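Long-range contacts in TipC2 (Streptococcus intermedius B196, PDB 6DHX), which probably acts as an immunity protein that recognises and neutralises an antibacterial toxin exported by a type VII secretion system: residues Asn37-Leu42 with Lys168-Ile173; Thr43-His48 with Ile63-Ile68; Lys58-Ile63 with Ala78-Phe83. All coordinates share one frame; numbering follows the deposited sequence.

From the N terminus the chain runs through helix 21-32 into the loop that holds Asn-37-Leu-42. Contact 1 closes a span of 125 residues by bringing helix 151-173 against this segment. Both other contacts fall within the span it encloses. Contact 2 pairs strand 45-51 with strand 59-65, and contact 3 pairs strand 59-65 with strand 74-82; each closes a short hairpin. Because strand 59-65 serves both hairpins and Ile-63 belongs to both contacts, their segments alternate along the chain and the two loops cross. Phe-39 of contact 1 packs on Ile-63 and Phe-81, joining its segment to this end of the curved sheet.

Contact 1. Residues Asn37-Leu42 with Lys168-Ile173; sequences NIFNKL and KDWCSI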
loop_
_atom_site.group_PDB
_atom_site.type_symbol
_atom_site.label_atom_id
_atom_site.label_comp_id
_atom_site.label_asym_id
_atom_site.label_seq_id
_atom_site.Cartn_x
_atom_site.Cartn_y
_atom_site.Cartn_z
ATOM N N ASN A 37 -4.996 -14.354 11.422
ATOM C CA ASN A 37 -4.371 -13.538 10.381
ATOM C C ASN A 37 -2.859 -13.603 10.478
ATOM O O ASN A 37 -2.293 -13.355 11.534
ATOM C CB ASN A 37 -4.857 -12.090 10.558
ATOM C CG ASN A 37 -4.629 -11.229 9.307
ATOM O OD1 ASN A 37 -3.549 -11.204 8.742
ATOM N ND2 ASN A 37 -5.677 -10.504 8.890
ATOM N N ILE A 38 -2.208 -13.874 9.331
ATOM C CA ILE A 38 -0.751 -13.897 9.294
ATOM C C ILE A 38 -0.145 -12.612 9.884
ATOM O O ILE A 38 0.892 -12.649 10.538
ATOM C CB ILE A 38 -0.284 -14.131 7.828
ATOM C CG1 ILE A 38 1.249 -14.128 7.743
ATOM C CG2 ILE A 38 -0.830 -13.059 6.828
ATOM C CD1 ILE A 38 1.850 -15.281 8.389
ATOM N N PHE A 39 -0.803 -11.463 9.711
ATOM C CA PHE A 39 -0.241 -10.212 10.204
ATOM C C PHE A 39 -0.334 -10.076 11.715
ATOM O O PHE A 39 0.266 -9.151 12.277
ATOM C CB PHE A 39 -0.929 -9.026 9.502
ATOM C CG PHE A 39 -0.398 -8.780 8.118
ATOM C CD1 PHE A 39 0.779 -8.030 7.903
ATOM C CD2 PHE A 39 -1.054 -9.315 7.010
ATOM C CE1 PHE A 39 1.263 -7.811 6.592
ATOM C CE2 PHE A 39 -0.599 -9.099 5.712
ATOM C CZ PHE A 39 0.586 -8.359 5.472
ATOM N N ASN A 40 -1.065 -10.978 12.399
ATOM C CA ASN A 40 -0.935 -11.041 13.852
ATOM C C ASN A 40 0.508 -11.298 14.251
ATOM O O ASN A 40 0.882 -10.952 15.371
ATOM C CB ASN A 40 -1.819 -12.155 14.465
ATOM C CG ASN A 40 -3.327 -11.855 14.305
ATOM O OD1 ASN A 40 -3.707 -10.716 14.143
ATOM N ND2 ASN A 40 -4.156 -12.885 14.344
ATOM N N LYS A 41 1.303 -11.891 13.358
ATOM C CA LYS A 41 2.707 -12.222 13.637
ATOM C C LYS A 41 3.619 -11.001 13.557
ATOM O O LYS A 41 4.753 -11.085 14.023
ATOM C CB LYS A 41 3.214 -13.298 12.661
ATOM C CG LYS A 41 2.557 -14.698 12.878
ATOM C CD LYS A 41 3.108 -15.725 11.866
ATOM C CE LYS A 41 2.498 -17.118 12.097
ATOM N NZ LYS A 41 3.127 -18.159 11.249
ATOM N N LEU A 42 3.143 -9.875 12.996
ATOM C CA LEU A 42 3.993 -8.697 12.730
ATOM C C LEU A 42 3.719 -7.684 13.832
ATOM O O LEU A 42 2.665 -7.033 13.846
ATOM C CB LEU A 42 3.704 -8.097 11.350
ATOM C CG LEU A 42 4.562 -6.886 10.944
ATOM C CD1 LEU A 42 6.047 -7.305 10.893
ATOM C CD2 LEU A 42 4.064 -6.424 9.536
ATOM N N LYS A 168 9.839 -5.878 3.420
ATOM C CA LYS A 168 10.843 -6.490 4.297
ATOM C C LYS A 168 10.168 -7.079 5.543
ATOM O O LYS A 168 10.526 -8.173 6.015
ATOM C CB LYS A 168 11.884 -5.437 4.675
ATOM C CG LYS A 168 13.081 -6.002 5.420
ATOM C CD LYS A 168 14.052 -4.893 5.781
ATOM C CE LYS A 168 15.388 -5.435 6.269
ATOM N NZ LYS A 168 16.329 -4.322 6.538
ATOM N N ASP A 169 9.145 -6.382 6.052
ATOM C CA ASP A 169 8.339 -6.903 7.158
ATOM C C ASP A 169 7.633 -8.193 6.771
ATOM O O ASP A 169 7.568 -9.129 7.572
ATOM C CB ASP A 169 7.288 -5.877 7.602
ATOM C CG ASP A 169 7.861 -4.789 8.486
ATOM O OD1 ASP A 169 9.019 -4.915 8.913
ATOM O OD2 ASP A 169 7.160 -3.799 8.743
ATOM N N TRP A 170 7.025 -8.226 5.572
ATOM C CA TRP A 170 6.400 -9.461 5.096
ATOM C C TRP A 170 7.379 -10.615 5.140
ATOM O O TRP A 170 7.058 -11.714 5.629
ATOM C CB TRP A 170 5.917 -9.276 3.643
ATOM C CG TRP A 170 5.359 -10.566 3.098
ATOM C CD1 TRP A 170 5.903 -11.377 2.119
ATOM C CD2 TRP A 170 4.154 -11.216 3.542
ATOM N NE1 TRP A 170 5.094 -12.490 1.935
ATOM C CE2 TRP A 170 4.020 -12.415 2.786
ATOM C CE3 TRP A 170 3.175 -10.887 4.494
ATOM C CZ2 TRP A 170 2.927 -13.288 2.938
ATOM C CZ3 TRP A 170 2.058 -11.776 4.658
ATOM C CH2 TRP A 170 1.958 -12.947 3.885
ATOM N N CYS A 171 8.605 -10.378 4.633
ATOM C CA CYS A 171 9.601 -11.454 4.624
ATOM C C CYS A 171 10.092 -11.816 6.027
ATOM O O CYS A 171 10.653 -12.907 6.201
ATOM C CB CYS A 171 10.807 -11.094 3.707
ATOM S SG CYS A 171 10.204 -10.912 1.940
ATOM N N SER A 172 9.798 -11.002 7.040
ATOM C CA SER A 172 10.137 -11.366 8.415
ATOM C C SER A 172 9.090 -12.255 9.077
ATOM O O SER A 172 9.400 -12.876 10.100
ATOM C CB SER A 172 10.308 -10.104 9.278
ATOM O OG SER A 172 9.061 -9.581 9.697
ATOM N N ILE A 173 7.855 -12.298 8.562
ATOM C CA ILE A 173 6.830 -13.161 9.160
ATOM C C ILE A 173 6.422 -14.320 8.261
ATOM O O ILE A 173 5.763 -15.251 8.744
ATOM C CB ILE A 173 5.574 -12.356 9.541
ATOM C CG1 ILE A 173 4.922 -11.811 8.265
ATOM C CG2 ILE A 173 5.943 -11.225 10.462
ATOM C CD1 ILE A 173 3.633 -11.068 8.574
HETATM O O HOH W 1 4.698 -17.753 8.546
#
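The backbone oxygen of Asp-169 is gripped twice by Ser-172: the hydroxyl OG lies 2.6 Å from Asp-169 O and Ser-172 N lies 3.0 Å from it, while Leu-42 CD1 rests against that hydroxyl. Here a 3-10 turn, 38-41, in the loop between helix 21-32 and strand 45-51, packs against the C-terminal part of helix 151-173. Ile-173 is the wedge. Its CG1 stands between the backbone N and the carbonyl carbon (chi1 65°), which carries CD1 into the turn, 3.7 Å from Ile-38 O and close to Ile-38 CG1; CG2 meanwhile packs on Leu-42 CA and Lys-41 O. Leu-42 straddles Asp-169 with both methyls, CD1 and CD2 each 3.8 Å from Asp-169 CB. Beyond them the carboxylate OD2 is hydrogen-bonded to Tyr-65 OH, linking the helix to strand 59-65. At the buried side Ile-38 CG2 meets the indole of Trp-170 at its edge, near the ring plane. Phe-39 approaches the same six-membered ring obliquely, its CZ 3.7 Å from Trp-170 CE3 and the two planes inclined at 42°. The indole NE1 is hydrogen-bonded to Glu-24 OE1, a bond that ties the ring to helix 21-32 and probably helps to set its rotation. An Asx turn shapes the start of the 3-10 turn, Asn-37 OD1 accepting from Phe-39 N at 2.9 Å. Lys-41 packs its CB on Ile-173 CB, then stretches away, and its NZ donates to a water at 3.2 Å that in turn donates to Ile-173 O.

Contact 2. Residues Thr43-His48 with Ile63-Ile68; sequences TDVEVH and ILYKDI
The ring of Tyr-65 carries Val-45 CG1 squarely over one face, 3.4 Å from the centroid of the Tyr-65 ring and only 6° off its normal, a CH-pi contact. Asp-44 CB comes up to CE2 of the same ring, and Lys-165 and Val-166 of helix 151-173 also touch the Tyr-65 side chain. The other flat group, the imidazole of His-48, meets Leu-64 CB obliquely and is tethered along its own strand: its NE2 donates to Glu-46 OE1 at 2.9 Å, using the anti lone pair of that oxygen, with the acceptor slightly out of the ring plane. Leu-64 CD2 packs beside both ends of this His-carboxylate bond. These groups hang on an antiparallel beta hairpin of strands 45-51 and 59-65. Glu-46 and Leu-64 form a hydrogen-bonded pair, Glu-46 N to Leu-64 O at 2.8 Å and Leu-64 N to Glu-46 O at 3.0 Å. On the face opposite Glu-46 and Leu-64, Val-47 and Ile-63 lie side by side. Ile-63 CG2, anti to its own backbone N, reaches back to Val-45 CB at 3.5 Å, tighter than usual for two carbons. Past Tyr-65 the pairing continues through Lys-66, whose backbone N donates to Asp-44 O at 3.0 Å. Its side chain, extended beyond CG, runs across the backbone just before and at the start of strand 45-51, with CG against Glu-46 CG. There NZ donates to Thr-43 O at 2.8 Å, lying in the plane of that carbonyl, while Lys-66 CE lies close to Val-45 O.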
loop_
_atom_site.group_PDB
_atom_site.type_symbol
_atom_site.label_atom_id
_atom_site.label_comp_id
_atom_site.label_asym_id
_atom_site.label_seq_id
_atom_site.Cartn_x
_atom_site.Cartn_y
_atom_site.Cartn_z
ATOM N N THR A 43 4.693 -7.493 14.718
ATOM C CA THR A 43 4.432 -6.696 15.906
ATOM C C THR A 43 4.268 -5.210 15.580
ATOM O O THR A 43 3.588 -4.509 16.321
ATOM C CB THR A 43 5.578 -6.947 16.917
ATOM O OG1 THR A 43 5.428 -8.274 17.398
ATOM C CG2 THR A 43 5.453 -6.012 18.121
ATOM N N ASP A 44 4.856 -4.709 14.480
ATOM C CA ASP A 44 4.747 -3.286 14.159
ATOM C C ASP A 44 3.381 -2.876 13.626
ATOM O O ASP A 44 3.219 -1.682 13.363
ATOM C CB ASP A 44 5.792 -2.862 13.105
ATOM C CG ASP A 44 7.190 -2.730 13.699
ATOM O OD1 ASP A 44 7.305 -2.658 14.945
ATOM O OD2 ASP A 44 8.173 -2.656 12.931
ATOM N N VAL A 45 2.429 -3.791 13.417
ATOM C CA VAL A 45 1.167 -3.342 12.825
ATOM C C VAL A 45 -0.001 -3.741 13.712
ATOM O O VAL A 45 0.098 -4.647 14.556
ATOM C CB VAL A 45 0.988 -3.906 11.391
ATOM C CG1 VAL A 45 2.212 -3.533 10.519
ATOM C CG2 VAL A 45 0.767 -5.471 11.437
ATOM N N GLU A 46 -1.117 -3.034 13.527
ATOM C CA GLU A 46 -2.422 -3.469 14.014
ATOM C C GLU A 46 -3.223 -4.114 12.887
ATOM O O GLU A 46 -3.224 -3.616 11.759
ATOM C CB GLU A 46 -3.233 -2.281 14.515
ATOM C CG GLU A 46 -2.610 -1.489 15.672
ATOM C CD GLU A 46 -3.313 -0.151 15.918
ATOM O OE1 GLU A 46 -4.270 0.232 15.185
ATOM O OE2 GLU A 46 -2.888 0.535 16.857
ATOM N N VAL A 47 -3.959 -5.153 13.214
ATOM C CA VAL A 47 -4.887 -5.783 12.277
ATOM C C VAL A 47 -6.261 -5.212 12.582
ATOM O O VAL A 47 -6.645 -5.096 13.760
ATOM C CB VAL A 47 -4.892 -7.321 12.421
ATOM C CG1 VAL A 47 -5.949 -7.920 11.510
ATOM C CG2 VAL A 47 -3.494 -7.910 12.008
ATOM N N HIS A 48 -6.973 -4.782 11.521
ATOM C CA HIS A 48 -8.330 -4.264 11.671
ATOM C C HIS A 48 -9.272 -5.090 10.805
ATOM O O HIS A 48 -8.868 -5.730 9.836
ATOM C CB HIS A 48 -8.406 -2.795 11.257
ATOM C CG HIS A 48 -7.692 -1.882 12.192
ATOM N ND1 HIS A 48 -8.325 -1.256 13.234
ATOM C CD2 HIS A 48 -6.387 -1.523 12.272
ATOM C CE1 HIS A 48 -7.453 -0.532 13.913
ATOM N NE2 HIS A 48 -6.267 -0.672 13.347
ATOM N N ILE A 63 -4.501 -3.523 7.439
ATOM C CA ILE A 63 -3.300 -3.512 8.268
ATOM C C ILE A 63 -2.881 -2.059 8.423
ATOM O O ILE A 63 -2.823 -1.322 7.425
ATOM C CB ILE A 63 -2.166 -4.324 7.608
ATOM C CG1 ILE A 63 -2.651 -5.736 7.175
ATOM C CG2 ILE A 63 -0.927 -4.349 8.501
ATOM C CD1 ILE A 63 -3.302 -6.593 8.330
ATOM N N LEU A 64 -2.599 -1.644 9.645
ATOM C CA LEU A 64 -2.226 -0.252 9.908
ATOM C C LEU A 64 -0.943 -0.253 10.727
ATOM O O LEU A 64 -0.896 -0.871 11.808
ATOM C CB LEU A 64 -3.344 0.472 10.722
ATOM C CG LEU A 64 -3.099 1.950 11.000
ATOM C CD1 LEU A 64 -3.161 2.698 9.615
ATOM C CD2 LEU A 64 -4.135 2.573 11.944
ATOM N N TYR A 65 0.087 0.448 10.245
ATOM C CA TYR A 65 1.313 0.514 11.038
ATOM C C TYR A 65 1.090 1.340 12.296
ATOM O O TYR A 65 0.483 2.414 12.258
ATOM C CB TYR A 65 2.477 1.106 10.216
ATOM C CG TYR A 65 3.166 0.012 9.456
ATOM C CD1 TYR A 65 2.560 -0.563 8.333
ATOM C CD2 TYR A 65 4.385 -0.504 9.891
ATOM C CE1 TYR A 65 3.158 -1.643 7.632
ATOM C CE2 TYR A 65 4.996 -1.579 9.224
ATOM C CZ TYR A 65 4.377 -2.134 8.100
ATOM O OH TYR A 65 4.967 -3.172 7.428
ATOM N N LYS A 66 1.599 0.819 13.420
ATOM C CA LYS A 66 1.520 1.501 14.706
ATOM C C LYS A 66 2.397 2.747 14.710
ATOM O O LYS A 66 3.418 2.822 14.030
ATOM C CB LYS A 66 1.977 0.564 15.847
ATOM C CG LYS A 66 1.126 -0.711 16.031
ATOM C CD LYS A 66 1.772 -1.703 17.024
ATOM C CE LYS A 66 0.895 -2.955 17.258
ATOM N NZ LYS A 66 1.597 -3.972 18.181
ATOM N N ASP A 67 1.999 3.727 15.516
ATOM C CA ASP A 67 2.762 4.970 15.611
ATOM C C ASP A 67 4.225 4.723 15.985
ATOM O O ASP A 67 5.122 5.367 15.424
ATOM C CB ASP A 67 2.091 5.904 16.609
ATOM C CG ASP A 67 0.700 6.294 16.185
ATOM O OD1 ASP A 67 0.425 6.309 14.956
ATOM O OD2 ASP A 67 -0.124 6.589 17.080
ATOM N N ILE A 68 4.491 3.773 16.904
ATOM C CA ILE A 68 5.873 3.399 17.255
ATOM C C ILE A 68 6.680 3.005 16.023
ATOM O O ILE A 68 7.913 3.149 15.996
ATOM C CB ILE A 68 5.891 2.257 18.308
ATOM C CG1 ILE A 68 7.284 1.639 18.454
ATOM C CG2 ILE A 68 4.978 1.121 17.948
ATOM C CD1 ILE A 68 8.220 2.380 19.360
HETATM O O HOH W 2 -0.481 2.879 17.224
#

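Contact 3. Residues Lys58-Ile63 with Ala78-Phe83; sequences KFYPSI and AIDFSF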
loop_
_atom_site.group_PDB
_atom_site.type_symbol
_atom_site.label_atom_id
_atom_site.label_comp_id
_atom_site.label_asym_id
_atom_site.label_seq_id
_atom_site.Cartn_x
_atom_site.Cartn_y
_atom_site.Cartn_z
ATOM N N LYS A 58 -19.877 -9.801 6.133
ATOM C CA LYS A 58 -18.444 -10.061 6.060
ATOM C C LYS A 58 -17.620 -8.805 6.332
ATOM O O LYS A 58 -18.037 -7.678 6.033
ATOM C CB LYS A 58 -18.055 -10.617 4.670
ATOM C CG LYS A 58 -18.713 -11.962 4.364
ATOM C CD LYS A 58 -18.299 -12.474 2.990
ATOM C CE LYS A 58 -19.010 -13.769 2.631
ATOM N NZ LYS A 58 -18.583 -14.208 1.272
ATOM N N PHE A 59 -16.409 -9.026 6.814
ATOM C CA PHE A 59 -15.433 -7.983 7.091
ATOM C C PHE A 59 -14.160 -8.245 6.328
ATOM O O PHE A 59 -13.777 -9.409 6.145
ATOM C CB PHE A 59 -15.062 -7.931 8.580
ATOM C CG PHE A 59 -16.200 -7.546 9.454
ATOM C CD1 PHE A 59 -17.073 -8.504 9.955
ATOM C CD2 PHE A 59 -16.433 -6.203 9.761
ATOM C CE1 PHE A 59 -18.171 -8.137 10.768
ATOM C CE2 PHE A 59 -17.523 -5.827 10.570
ATOM C CZ PHE A 59 -18.397 -6.800 11.075
ATOM N N TYR A 60 -13.516 -7.121 5.822
ATOM C CA TYR A 60 -12.209 -7.318 5.170
ATOM C C TYR A 60 -11.095 -6.896 6.093
ATOM O O TYR A 60 -11.315 -6.079 6.982
ATOM C CB TYR A 60 -12.114 -6.501 3.873
ATOM C CG TYR A 60 -12.158 -4.995 4.062
ATOM C CD1 TYR A 60 -10.985 -4.253 4.243
ATOM C CD2 TYR A 60 -13.369 -4.297 3.965
ATOM C CE1 TYR A 60 -11.022 -2.879 4.350
ATOM C CE2 TYR A 60 -13.403 -2.897 4.083
ATOM C CZ TYR A 60 -12.217 -2.214 4.271
ATOM O OH TYR A 60 -12.175 -0.840 4.376
ATOM N N PRO A 61 -9.919 -7.510 5.953
ATOM C CA PRO A 61 -8.778 -7.149 6.804
ATOM C C PRO A 61 -8.053 -5.925 6.242
ATOM O O PRO A 61 -7.943 -5.721 5.024
ATOM C CB PRO A 61 -7.874 -8.395 6.733
ATOM C CG PRO A 61 -8.117 -8.940 5.361
ATOM C CD PRO A 61 -9.551 -8.544 4.952
ATOM N N SER A 62 -7.596 -5.100 7.171
ATOM C CA SER A 62 -6.831 -3.896 6.876
ATOM C C SER A 62 -5.719 -3.814 7.903
ATOM O O SER A 62 -5.967 -4.053 9.092
ATOM C CB SER A 62 -7.770 -2.672 6.937
ATOM O OG SER A 62 -7.090 -1.455 6.725
ATOM N N ILE A 63 -4.501 -3.523 7.439
ATOM C CA ILE A 63 -3.300 -3.512 8.268
ATOM C C ILE A 63 -2.881 -2.059 8.423
ATOM O O ILE A 63 -2.823 -1.322 7.425
ATOM C CB ILE A 63 -2.166 -4.324 7.608
ATOM C CG1 ILE A 63 -2.651 -5.736 7.175
ATOM C CG2 ILE A 63 -0.927 -4.349 8.501
ATOM C CD1 ILE A 63 -3.302 -6.593 8.330
ATOM N N ALA A 78 -0.422 1.703 5.374
ATOM C CA ALA A 78 -1.568 0.809 5.519
ATOM C C ALA A 78 -1.619 -0.175 4.363
ATOM O O ALA A 78 -1.086 0.079 3.276
ATOM C CB ALA A 78 -2.872 1.618 5.616
ATOM N N ILE A 79 -2.231 -1.332 4.623
ATOM C CA ILE A 79 -2.464 -2.345 3.589
ATOM C C ILE A 79 -3.930 -2.721 3.651
ATOM O O ILE A 79 -4.395 -3.176 4.689
ATOM C CB ILE A 79 -1.610 -3.611 3.786
ATOM C CG1 ILE A 79 -0.131 -3.258 4.020
ATOM C CG2 ILE A 79 -1.799 -4.532 2.562
ATOM C CD1 ILE A 79 0.721 -4.481 4.452
ATOM N N ASP A 80 -4.658 -2.525 2.562
ATOM C CA ASP A 80 -6.062 -2.927 2.498
ATOM C C ASP A 80 -6.203 -4.117 1.566
ATOM O O ASP A 80 -5.561 -4.160 0.526
ATOM C CB ASP A 80 -6.960 -1.791 1.972
ATOM C CG ASP A 80 -7.188 -0.712 2.994
ATOM O OD1 ASP A 80 -7.196 -1.029 4.178
ATOM O OD2 ASP A 80 -7.282 0.489 2.634
ATOM N N PHE A 81 -7.078 -5.062 1.909
ATOM C CA PHE A 81 -7.336 -6.235 1.074
ATOM C C PHE A 81 -8.761 -6.212 0.545
ATOM O O PHE A 81 -9.693 -5.996 1.332
ATOM C CB PHE A 81 -7.139 -7.501 1.922
ATOM C CG PHE A 81 -5.716 -7.733 2.280
ATOM C CD1 PHE A 81 -5.142 -7.071 3.362
ATOM C CD2 PHE A 81 -4.918 -8.576 1.501
ATOM C CE1 PHE A 81 -3.774 -7.250 3.710
ATOM C CE2 PHE A 81 -3.559 -8.760 1.821
ATOM C CZ PHE A 81 -2.976 -8.068 2.926
ATOM N N SER A 82 -8.933 -6.395 -0.773
ATOM C CA SER A 82 -10.269 -6.451 -1.371
ATOM C C SER A 82 -10.382 -7.831 -1.984
ATOM O O SER A 82 -9.799 -8.095 -3.042
ATOM C CB SER A 82 -10.499 -5.367 -2.429
ATOM O OG SER A 82 -10.390 -4.084 -1.835
ATOM N N PHE A 83 -11.089 -8.716 -1.302
ATOM C CA PHE A 83 -11.199 -10.089 -1.789
ATOM C C PHE A 83 -12.449 -10.343 -2.611
ATOM O O PHE A 83 -12.491 -11.314 -3.389
ATOM C CB PHE A 83 -11.242 -11.073 -0.613
ATOM C CG PHE A 83 -10.032 -11.082 0.254
ATOM C CD1 PHE A 83 -8.753 -11.163 -0.291
ATOM C CD2 PHE A 83 -10.181 -11.074 1.660
ATOM C CE1 PHE A 83 -7.632 -11.214 0.528
ATOM C CE2 PHE A 83 -9.069 -11.110 2.473
ATOM C CZ PHE A 83 -7.790 -11.193 1.924
#
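Ile-63 and Ile-79 face each other as a hydrogen-bonded pair in the antiparallel hairpin of strands 59-65 and 74-82, and the apolar face is closely packed here: Ile-63 N reaches Ile-79 O at 2.8 Å, Ile-79 N reaches Ile-63 O at 2.9 Å, and their CB atoms touch. The same buried face holds Phe-81, whose ring edge takes Ile-63 CG1 and Pro-61 O close to its plane. Pro-61 also lays CD against Phe-83 CE2 at 3.6 Å, while Ile-25 and Thr-29 of helix 21-32 pack on Phe-81. The other face is more polar; Asp-80 and Tyr-60 are partly exposed there, while Ser-62 is buried. Ser-62 OG, swung anti to its backbone N (chi1 177°), donates to Asp-80 OD1 at 2.6 Å, nearly along the C-O axis of that oxygen. Tyr-60 sits more loosely on this side, with Asp-80 OD1 at its ring edge. Along the strands, toward Pro-61, the backbone bond lengthens: Phe-81 N to Pro-61 O is 3.3 Å. Lacking an N-H, Pro-61 cannot return a bond to Phe-81 O, which meets Tyr-60 CB instead; the chemistry thus implies two backbone bonds between Ile-63 and Ile-79, one between Pro-61 and Phe-81, and the Ser-62/Asp-80 side-chain bond between them.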